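Local coordinates for sugar ABC transporter, sugar-binding protein (Streptococcus pneumoniae, PDB 2HEU) that probably binds sugars outside the cell and delivers them to an ABC transporter for uptake, at residues W366-L375 against M388-M399; G179-T187 against I278-V289. All blocks are in the same frame, centred on the assembly; numbering follows the deposited sequence.

In the fold
Two contacts in one lobe of a two-lobed solute-binding protein share helix 178-189 as a common surface. Interaction 2 (179-187 with 278-289) sets this helix on the loop 278-287 and the start of strand 288-290; interaction 1 (366-375 with 388-399) closes an antiparallel helical pair near the C-terminus, and the two centres lie about 20 Å apart. They meet along the helix of interaction 2: Phe372 CZ packs 3.6 Å from Asn181 ND2, Trp366 CH2 lies 3.8 Å from Gln182 NE2, and Leu392 CD1 reaches Phe185 CZ at 4.0 Å. The structure is the apo form, and neither contact includes Lys103 or Glu335 of the sodium site.

Interaction 1. Residues W366-L375 against M388-M399; sequences WTSEADFHTL and MVNDLNAFFNPM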
loop_
_atom_site.group_PDB
_atom_site.type_symbol
_atom_site.label_atom_id
_atom_site.label_comp_id
_atom_site.label_asym_id
_atom_site.label_seq_id
_atom_site.Cartn_x
_atom_site.Cartn_y
_atom_site.Cartn_z
ATOM N N TRP A 366 5.399 13.645 -1.752
ATOM C CA TRP A 366 6.619 13.949 -1.045
ATOM C C TRP A 366 7.843 13.625 -1.872
ATOM O O TRP A 366 7.752 12.805 -2.815
ATOM C CB TRP A 366 6.752 13.136 0.238
ATOM C CG TRP A 366 5.633 13.267 1.276
ATOM C CD1 TRP A 366 4.583 14.104 1.232
ATOM C CD2 TRP A 366 5.487 12.450 2.445
ATOM N NE1 TRP A 366 3.789 13.899 2.338
ATOM C CE2 TRP A 366 4.294 12.886 3.081
ATOM C CE3 TRP A 366 6.252 11.401 3.006
ATOM C CZ2 TRP A 366 3.880 12.305 4.274
ATOM C CZ3 TRP A 366 5.807 10.807 4.168
ATOM C CH2 TRP A 366 4.609 11.275 4.777
ATOM N N THR A 367 8.961 14.243 -1.612
ATOM C CA THR A 367 10.183 13.952 -2.343
ATOM C C THR A 367 10.971 12.740 -1.846
ATOM O O THR A 367 11.825 12.272 -2.570
ATOM C CB THR A 367 11.047 15.229 -2.430
ATOM O OG1 THR A 367 11.368 15.619 -1.151
ATOM C CG2 THR A 367 10.333 16.347 -3.163
ATOM N N SER A 368 10.676 12.274 -0.648
ATOM C CA SER A 368 11.246 11.077 -0.068
ATOM C C SER A 368 10.352 10.672 1.080
ATOM O O SER A 368 9.340 11.348 1.335
ATOM C CB SER A 368 12.666 11.368 0.412
ATOM O OG SER A 368 12.671 12.145 1.611
ATOM N N GLU A 369 10.709 9.570 1.765
ATOM C CA GLU A 369 9.867 9.131 2.899
ATOM C C GLU A 369 10.636 8.587 4.060
ATOM O O GLU A 369 10.081 8.524 5.178
ATOM C CB GLU A 369 8.791 8.129 2.462
ATOM C CG GLU A 369 9.362 6.835 1.893
ATOM C CD GLU A 369 8.272 5.886 1.517
ATOM O OE1 GLU A 369 8.137 5.562 0.340
ATOM O OE2 GLU A 369 7.491 5.452 2.391
ATOM N N ALA A 370 11.890 8.164 3.896
ATOM C CA ALA A 370 12.563 7.471 4.969
ATOM C C ALA A 370 12.622 8.312 6.250
ATOM O O ALA A 370 12.473 7.761 7.339
ATOM C CB ALA A 370 14.041 7.090 4.566
ATOM N N ASP A 371 12.862 9.613 6.148
ATOM C CA ASP A 371 12.958 10.416 7.333
ATOM C C ASP A 371 11.657 10.538 8.091
ATOM O O ASP A 371 11.652 10.771 9.317
ATOM C CB ASP A 371 13.559 11.777 7.059
ATOM C CG ASP A 371 15.026 11.767 6.695
ATOM O OD1 ASP A 371 15.650 10.692 6.682
ATOM O OD2 ASP A 371 15.562 12.855 6.379
ATOM N N PHE A 372 10.529 10.362 7.404
ATOM C CA PHE A 372 9.225 10.319 8.043
ATOM C C PHE A 372 9.108 9.025 8.834
ATOM O O PHE A 372 8.607 8.995 9.992
ATOM C CB PHE A 372 8.079 10.434 7.019
ATOM C CG PHE A 372 6.743 10.497 7.642
ATOM C CD1 PHE A 372 6.210 11.688 8.144
ATOM C CD2 PHE A 372 5.940 9.351 7.745
ATOM C CE1 PHE A 372 4.938 11.725 8.718
ATOM C CE2 PHE A 372 4.692 9.379 8.336
ATOM C CZ PHE A 372 4.176 10.580 8.792
ATOM N N HIS A 373 9.556 7.893 8.253
ATOM C CA HIS A 373 9.590 6.632 9.028
ATOM C C HIS A 373 10.378 6.838 10.295
ATOM O O HIS A 373 9.977 6.474 11.416
ATOM C CB HIS A 373 10.230 5.499 8.217
ATOM C CG HIS A 373 9.682 5.303 6.845
ATOM N ND1 HIS A 373 10.354 4.498 5.984
ATOM C CD2 HIS A 373 8.594 5.803 6.210
ATOM C CE1 HIS A 373 9.676 4.510 4.851
ATOM N NE2 HIS A 373 8.577 5.239 4.946
ATOM N N THR A 374 11.575 7.423 10.157
ATOM C CA THR A 374 12.504 7.561 11.268
ATOM C C THR A 374 11.894 8.434 12.375
ATOM O O THR A 374 12.008 8.103 13.542
ATOM C CB THR A 374 13.832 8.137 10.777
ATOM O OG1 THR A 374 14.370 7.216 9.832
ATOM C CG2 THR A 374 14.797 8.472 11.894
ATOM N N LEU A 375 11.321 9.600 12.008
ATOM C CA LEU A 375 10.797 10.461 13.066
ATOM C C LEU A 375 9.642 9.778 13.792
ATOM O O LEU A 375 9.441 9.994 15.002
ATOM C CB LEU A 375 10.419 11.828 12.537
ATOM C CG LEU A 375 9.234 11.962 11.572
ATOM C CD1 LEU A 375 7.887 12.051 12.290
ATOM C CD2 LEU A 375 9.406 13.144 10.618
ATOM N N MET A 388 9.849 15.535 17.785
ATOM C CA MET A 388 9.110 15.037 16.636
ATOM C C MET A 388 8.613 16.182 15.760
ATOM O O MET A 388 8.695 16.109 14.541
ATOM C CB MET A 388 7.959 14.101 17.088
ATOM C CG MET A 388 7.184 13.564 15.923
ATOM S SD MET A 388 6.089 12.213 16.299
ATOM C CE MET A 388 4.856 12.951 17.361
ATOM N N VAL A 389 8.073 17.244 16.372
ATOM C CA VAL A 389 7.672 18.430 15.610
ATOM C C VAL A 389 8.846 19.003 14.867
ATOM O O VAL A 389 8.742 19.337 13.671
ATOM C CB VAL A 389 7.006 19.439 16.545
ATOM C CG1 VAL A 389 6.804 20.773 15.825
ATOM C CG2 VAL A 389 5.688 18.895 17.084
ATOM N N ASN A 390 9.975 19.149 15.528
ATOM C CA ASN A 390 11.153 19.656 14.870
ATOM C C ASN A 390 11.555 18.789 13.686
ATOM O O ASN A 390 11.908 19.287 12.596
ATOM C CB ASN A 390 12.282 19.766 15.874
ATOM C CG ASN A 390 12.096 20.865 16.901
ATOM O OD1 ASN A 390 11.233 21.725 16.752
ATOM N ND2 ASN A 390 12.889 20.787 17.955
ATOM N N ASP A 391 11.507 17.461 13.868
ATOM C CA ASP A 391 11.804 16.523 12.802
ATOM C C ASP A 391 10.864 16.657 11.635
ATOM O O ASP A 391 11.274 16.525 10.469
ATOM C CB ASP A 391 11.749 15.081 13.322
ATOM C CG ASP A 391 12.823 14.667 14.279
ATOM O OD1 ASP A 391 13.833 15.324 14.390
ATOM O OD2 ASP A 391 12.629 13.570 14.886
ATOM N N LEU A 392 9.595 16.828 11.910
ATOM C CA LEU A 392 8.598 17.006 10.843
ATOM C C LEU A 392 8.924 18.233 10.038
ATOM O O LEU A 392 8.933 18.193 8.795
ATOM C CB LEU A 392 7.171 17.131 11.438
ATOM C CG LEU A 392 6.577 15.785 11.930
ATOM C CD1 LEU A 392 5.463 16.048 12.900
ATOM C CD2 LEU A 392 6.083 14.945 10.762
ATOM N N ASN A 393 9.179 19.378 10.689
ATOM C CA ASN A 393 9.540 20.559 9.897
ATOM C C ASN A 393 10.847 20.350 9.139
ATOM O O ASN A 393 10.969 20.799 7.983
ATOM C CB ASN A 393 9.616 21.828 10.741
ATOM C CG ASN A 393 8.224 22.298 11.134
ATOM O OD1 ASN A 393 7.359 22.572 10.288
ATOM N ND2 ASN A 393 7.974 22.372 12.446
ATOM N N ALA A 394 11.826 19.704 9.741
ATOM C CA ALA A 394 13.074 19.502 9.037
ATOM C C ALA A 394 12.885 18.691 7.792
ATOM O O ALA A 394 13.522 18.925 6.766
ATOM C CB ALA A 394 14.121 18.865 9.960
ATOM N N PHE A 395 11.981 17.703 7.862
ATOM C CA PHE A 395 11.691 16.821 6.713
ATOM C C PHE A 395 10.889 17.515 5.641
ATOM O O PHE A 395 11.184 17.370 4.461
ATOM C CB PHE A 395 10.929 15.593 7.266
ATOM C CG PHE A 395 10.439 14.650 6.209
ATOM C CD1 PHE A 395 11.318 14.032 5.346
ATOM C CD2 PHE A 395 9.081 14.386 6.080
ATOM C CE1 PHE A 395 10.848 13.131 4.383
ATOM C CE2 PHE A 395 8.631 13.508 5.127
ATOM C CZ PHE A 395 9.483 12.876 4.294
ATOM N N PHE A 396 9.852 18.290 6.026
ATOM C CA PHE A 396 8.987 18.903 5.031
ATOM C C PHE A 396 9.518 20.212 4.534
ATOM O O PHE A 396 9.206 20.591 3.364
ATOM C CB PHE A 396 7.539 19.039 5.554
ATOM C CG PHE A 396 6.824 17.711 5.641
ATOM C CD1 PHE A 396 6.514 17.018 4.459
ATOM C CD2 PHE A 396 6.495 17.133 6.849
ATOM C CE1 PHE A 396 5.902 15.794 4.494
ATOM C CE2 PHE A 396 5.870 15.898 6.907
ATOM C CZ PHE A 396 5.593 15.235 5.709
ATOM N N ASN A 397 10.300 20.963 5.298
ATOM C CA ASN A 397 10.779 22.273 4.827
ATOM C C ASN A 397 11.428 22.195 3.463
ATOM O O ASN A 397 11.150 23.099 2.636
ATOM C CB ASN A 397 11.722 22.910 5.858
ATOM C CG ASN A 397 10.978 23.513 7.039
ATOM O OD1 ASN A 397 9.765 23.771 7.012
ATOM N ND2 ASN A 397 11.756 23.828 8.045
ATOM N N PRO A 398 12.324 21.268 3.158
ATOM C CA PRO A 398 12.979 21.287 1.832
ATOM C C PRO A 398 11.978 21.122 0.695
ATOM O O PRO A 398 12.250 21.535 -0.445
ATOM C CB PRO A 398 13.994 20.174 1.900
ATOM C CG PRO A 398 14.263 20.027 3.368
ATOM C CD PRO A 398 12.912 20.243 4.036
ATOM N N MET A 399 10.850 20.467 0.941
ATOM C CA MET A 399 9.841 20.219 -0.086
ATOM C C MET A 399 9.109 21.494 -0.401
ATOM O O MET A 399 8.421 21.558 -1.457
ATOM C CB MET A 399 8.887 19.157 0.321
ATOM C CG MET A 399 9.581 17.854 0.820
ATOM S SD MET A 399 8.389 16.555 1.020
ATOM C CE MET A 399 9.340 15.417 2.073
HETATM O O HOH W 1 10.685 12.114 16.313
#
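Trp366 presents one face of its indole to two phenylalanines of the partner helix, and this aromatic cluster leads the contact. Phe396 comes edge-on over the five-membered ring, centroids 5.0 Å apart and planes at 79°, with CE1 as its leading atom. Phe395 gives its edge to the six-membered ring in an offset T-shaped pair, with planes at 84°. With its CG anti to the backbone N (chi1 174°), Phe395 reaches across to the start of helix 370-382. One face of its ring lies against the backbone around Phe372 N, and the methyl of Met399 lies over the opposite face, toward the rim. Phe372 in turn takes Trp366 CH2 over the centre of its own ring.

Sulfur contributes a second kind of contact. Met399 SD lies obliquely to the indole, a Met-aromatic contact, and accepts a weak, nearly straight hydrogen bond from Thr367 N at 3.5 Å.

Farther along, aliphatic packing takes over. Both methyls of Leu375 bear on one branch of Leu392, CD2, from the same side, with Leu375 CD1 3.7 Å from Leu392 CD2, while Leu375 CB rests 3.6 Å from Asp391 CB. Helices 370-382 and 385-396 form an antiparallel helical hairpin near the C-terminus; the axes of 370-375 and 388-396 are 9.8 Å apart at closest approach.

Polar links are few: one water donates to both Leu375 O and Asp391 OD2, at 2.8 Å each, while the indole NE1 bonds to Asn196 beyond the pair. Ser368 O, 3.3 Å from Phe395 CZ at the ring edge, is buried without a hydrogen-bonding partner, as is Ser368 N. The chemistry therefore implies that the loop entering helix 370-382 is held by aromatic edges and sulfur, the helices themselves chiefly by apolar side chains, with the water bridge beside Leu375.

Interaction 2. Residues G179-T187 against I278-V289; sequences GYNQLAFAT and IPGKEKGQSLTV
Leu183 points from its helix into the angle between Ile278 and the 287-289 backbone, and its two methyls divide the work. Leu183 CD1 touches the end of Ile278, 3.9 Å from Ile278 CD1, and also meets Val289 CG1. Leu183 CD2 lies against the chain, 3.7 Å from Leu287 O and close to the carbonyl carbon of Thr288. Ile278, extended beyond CG1 (chi2 177°), carries its CD1 methyl on to Tyr180, where Ile278 CD1 approaches the ring obliquely, 3.6 Å from Tyr180 CD1; the tyrosine side chain runs nearly perpendicular to that of the isoleucine.

One helical turn on from Leu183, Thr187 and Leu287 lie alongside each other, pointing opposite ways, with Thr187 CG2 3.9 Å from Leu287 CD1. Leu287 CD1 also touches Ala186 CB. Thr187 CG2 also faces Pro279 O, while its CB meets the backbone of Gly280. Thr187 OG1 turns back to the helix and donates to Leu183 O at 2.9 Å, so that this carbonyl takes a second bond beside the one from Thr187 N; the same OG1 also bonds to Trp149. A water donates to Thr187 O and to Gln285 OE1 and accepts from Lys281 N, tying this end of the segment to the 280-285 loop with its type II turn.

Around this core, strand 129-134 supplies Tyr129, touching Leu183 and Val289, and Ile131, touching Ile278. Helix 149-161 meets Tyr180 and Pro279 through Phe152, helix 212-222 flanks Tyr180, and Thr288 pairs its backbone with Leu359 of the parallel strand 358-360.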
loop_
_atom_site.group_PDB
_atom_site.type_symbol
_atom_site.label_atom_id
_atom_site.label_comp_id
_atom_site.label_asym_id
_atom_site.label_seq_id
_atom_site.Cartn_x
_atom_site.Cartn_y
_atom_site.Cartn_z
ATOM N N GLY A 179 2.555 3.650 7.701
ATOM C CA GLY A 179 1.135 3.716 7.573
ATOM C C GLY A 179 0.424 4.162 8.815
ATOM O O GLY A 179 -0.591 4.855 8.773
ATOM N N TYR A 180 0.942 3.790 9.998
ATOM C CA TYR A 180 0.324 4.130 11.271
ATOM C C TYR A 180 0.275 5.660 11.424
ATOM O O TYR A 180 -0.771 6.225 11.737
ATOM C CB TYR A 180 1.062 3.464 12.405
ATOM C CG TYR A 180 0.375 3.621 13.738
ATOM C CD1 TYR A 180 -0.460 2.661 14.255
ATOM C CD2 TYR A 180 0.544 4.766 14.500
ATOM C CE1 TYR A 180 -1.130 2.838 15.451
ATOM C CE2 TYR A 180 -0.108 4.973 15.693
ATOM C CZ TYR A 180 -0.944 4.011 16.168
ATOM O OH TYR A 180 -1.647 4.148 17.340
ATOM N N ASN A 181 1.412 6.302 11.254
ATOM C CA ASN A 181 1.457 7.751 11.467
ATOM C C ASN A 181 0.769 8.494 10.337
ATOM O O ASN A 181 0.154 9.547 10.557
ATOM C CB ASN A 181 2.876 8.209 11.718
ATOM C CG ASN A 181 2.939 9.592 12.399
ATOM O OD1 ASN A 181 1.921 10.030 12.982
ATOM N ND2 ASN A 181 4.095 10.202 12.359
ATOM N N GLN A 182 0.846 7.992 9.109
ATOM C CA GLN A 182 0.049 8.649 8.049
ATOM C C GLN A 182 -1.419 8.620 8.407
ATOM O O GLN A 182 -2.124 9.614 8.179
ATOM C CB GLN A 182 0.315 8.002 6.692
ATOM C CG GLN A 182 1.709 8.258 6.199
ATOM C CD GLN A 182 1.899 7.929 4.738
ATOM O OE1 GLN A 182 0.934 7.836 3.974
ATOM N NE2 GLN A 182 3.137 7.781 4.342
ATOM N N LEU A 183 -1.910 7.528 8.951
ATOM C CA LEU A 183 -3.328 7.390 9.339
ATOM C C LEU A 183 -3.645 8.213 10.604
ATOM O O LEU A 183 -4.773 8.700 10.737
ATOM C CB LEU A 183 -3.718 5.956 9.466
ATOM C CG LEU A 183 -3.795 5.228 8.126
ATOM C CD1 LEU A 183 -3.846 3.711 8.315
ATOM C CD2 LEU A 183 -4.960 5.700 7.335
ATOM N N ALA A 184 -2.676 8.376 11.498
ATOM C CA ALA A 184 -2.851 9.318 12.608
ATOM C C ALA A 184 -3.134 10.696 12.060
ATOM O O ALA A 184 -4.112 11.370 12.440
ATOM C CB ALA A 184 -1.594 9.301 13.479
ATOM N N PHE A 185 -2.297 11.186 11.120
ATOM C CA PHE A 185 -2.543 12.497 10.551
ATOM C C PHE A 185 -3.806 12.515 9.736
ATOM O O PHE A 185 -4.542 13.534 9.761
ATOM C CB PHE A 185 -1.366 12.974 9.706
ATOM C CG PHE A 185 -0.213 13.497 10.513
ATOM C CD1 PHE A 185 1.007 12.851 10.577
ATOM C CD2 PHE A 185 -0.338 14.699 11.206
ATOM C CE1 PHE A 185 2.063 13.353 11.332
ATOM C CE2 PHE A 185 0.682 15.213 11.967
ATOM C CZ PHE A 185 1.905 14.543 12.020
ATOM N N ALA A 186 -4.113 11.479 8.939
ATOM C CA ALA A 186 -5.323 11.521 8.113
ATOM C C ALA A 186 -6.566 11.554 8.955
ATOM O O ALA A 186 -7.478 12.325 8.696
ATOM C CB ALA A 186 -5.291 10.310 7.152
ATOM N N THR A 187 -6.624 10.714 9.986
ATOM C CA THR A 187 -7.821 10.754 10.870
ATOM C C THR A 187 -7.888 12.063 11.616
ATOM O O THR A 187 -8.972 12.581 11.893
ATOM C CB THR A 187 -7.903 9.531 11.792
ATOM O OG1 THR A 187 -6.796 9.479 12.689
ATOM C CG2 THR A 187 -8.084 8.220 11.039
ATOM N N ILE A 278 -7.380 1.438 11.509
ATOM C CA ILE A 278 -7.102 2.408 12.586
ATOM C C ILE A 278 -8.280 3.374 12.636
ATOM O O ILE A 278 -8.722 3.964 11.676
ATOM C CB ILE A 278 -5.803 3.144 12.271
ATOM C CG1 ILE A 278 -4.616 2.144 12.382
ATOM C CG2 ILE A 278 -5.596 4.338 13.218
ATOM C CD1 ILE A 278 -3.257 2.725 12.029
ATOM N N PRO A 279 -8.839 3.523 13.854
ATOM C CA PRO A 279 -10.031 4.363 14.039
ATOM C C PRO A 279 -9.719 5.793 13.903
ATOM O O PRO A 279 -8.593 6.265 14.081
ATOM C CB PRO A 279 -10.609 3.938 15.388
ATOM C CG PRO A 279 -9.348 3.608 16.105
ATOM C CD PRO A 279 -8.533 2.835 15.142
ATOM N N GLY A 280 -10.796 6.521 13.654
ATOM C CA GLY A 280 -10.812 7.908 13.798
ATOM C C GLY A 280 -11.266 8.393 15.139
ATOM O O GLY A 280 -11.455 7.602 16.063
ATOM N N LYS A 281 -11.455 9.716 15.350
ATOM C CA LYS A 281 -11.889 10.200 16.659
ATOM C C LYS A 281 -13.313 9.728 16.958
ATOM O O LYS A 281 -13.663 9.364 18.117
ATOM C CB LYS A 281 -11.824 11.701 16.736
ATOM C CG LYS A 281 -12.206 12.339 18.062
ATOM C CD LYS A 281 -11.943 13.823 17.971
ATOM C CE LYS A 281 -12.265 14.645 19.189
ATOM N NZ LYS A 281 -11.968 16.156 18.902
ATOM N N GLU A 282 -14.128 9.802 15.920
ATOM C CA GLU A 282 -15.530 9.538 15.947
ATOM C C GLU A 282 -15.686 8.163 15.214
ATOM O O GLU A 282 -15.011 7.775 14.332
ATOM C CB GLU A 282 -16.358 10.669 15.306
ATOM C CG GLU A 282 -16.139 12.046 15.806
ATOM C CD GLU A 282 -16.495 12.212 17.253
ATOM O OE1 GLU A 282 -17.230 11.423 17.885
ATOM O OE2 GLU A 282 -16.028 13.214 17.876
ATOM N N LYS A 283 -16.790 7.485 15.557
ATOM C CA LYS A 283 -17.182 6.286 14.813
ATOM C C LYS A 283 -17.561 6.546 13.430
ATOM O O LYS A 283 -18.090 7.586 13.098
ATOM C CB LYS A 283 -18.308 5.669 15.499
ATOM C CG LYS A 283 -17.906 5.324 16.919
ATOM C CD LYS A 283 -19.045 4.826 17.625
ATOM C CE LYS A 283 -18.337 4.384 19.168
ATOM N NZ LYS A 283 -19.411 3.815 19.954
ATOM N N GLY A 284 -17.222 5.626 12.538
ATOM C CA GLY A 284 -17.430 5.801 11.145
ATOM C C GLY A 284 -16.344 6.573 10.467
ATOM O O GLY A 284 -16.404 6.809 9.278
ATOM N N GLN A 285 -15.268 6.957 11.170
ATOM C CA GLN A 285 -14.189 7.790 10.665
ATOM C C GLN A 285 -12.897 7.000 10.398
ATOM O O GLN A 285 -11.861 7.628 10.107
ATOM C CB GLN A 285 -13.933 8.929 11.637
ATOM C CG GLN A 285 -15.182 9.889 11.627
ATOM C CD GLN A 285 -14.944 11.083 12.487
ATOM O OE1 GLN A 285 -13.947 11.205 13.199
ATOM N NE2 GLN A 285 -15.847 12.043 12.391
ATOM N N SER A 286 -12.888 5.715 10.564
ATOM C CA SER A 286 -11.684 4.957 10.331
ATOM C C SER A 286 -11.258 5.012 8.900
ATOM O O SER A 286 -12.066 5.146 7.977
ATOM C CB SER A 286 -11.852 3.520 10.808
ATOM O OG SER A 286 -12.827 2.877 9.962
ATOM N N LEU A 287 -9.947 4.861 8.667
ATOM C CA LEU A 287 -9.352 4.994 7.347
ATOM C C LEU A 287 -8.300 3.904 7.157
ATOM O O LEU A 287 -7.758 3.379 8.127
ATOM C CB LEU A 287 -8.677 6.352 7.209
ATOM C CG LEU A 287 -9.562 7.570 7.258
ATOM C CD1 LEU A 287 -8.775 8.853 7.268
ATOM C CD2 LEU A 287 -10.589 7.603 6.062
ATOM N N THR A 288 -7.998 3.621 5.901
ATOM C CA THR A 288 -6.803 2.872 5.541
ATOM C C THR A 288 -6.036 3.658 4.465
ATOM O O THR A 288 -6.522 4.677 3.975
ATOM C CB THR A 288 -7.145 1.423 5.156
ATOM O OG1 THR A 288 -5.921 0.687 5.014
ATOM C CG2 THR A 288 -7.910 1.299 3.869
ATOM N N VAL A 289 -4.839 3.185 4.179
ATOM C CA VAL A 289 -3.942 3.836 3.223
ATOM C C VAL A 289 -3.237 2.745 2.444
ATOM O O VAL A 289 -2.980 1.676 2.957
ATOM C CB VAL A 289 -2.916 4.756 3.961
ATOM C CG1 VAL A 289 -2.035 4.009 4.931
ATOM C CG2 VAL A 289 -2.113 5.572 2.967
HETATM O O HOH W 2 -11.176 11.090 12.726
#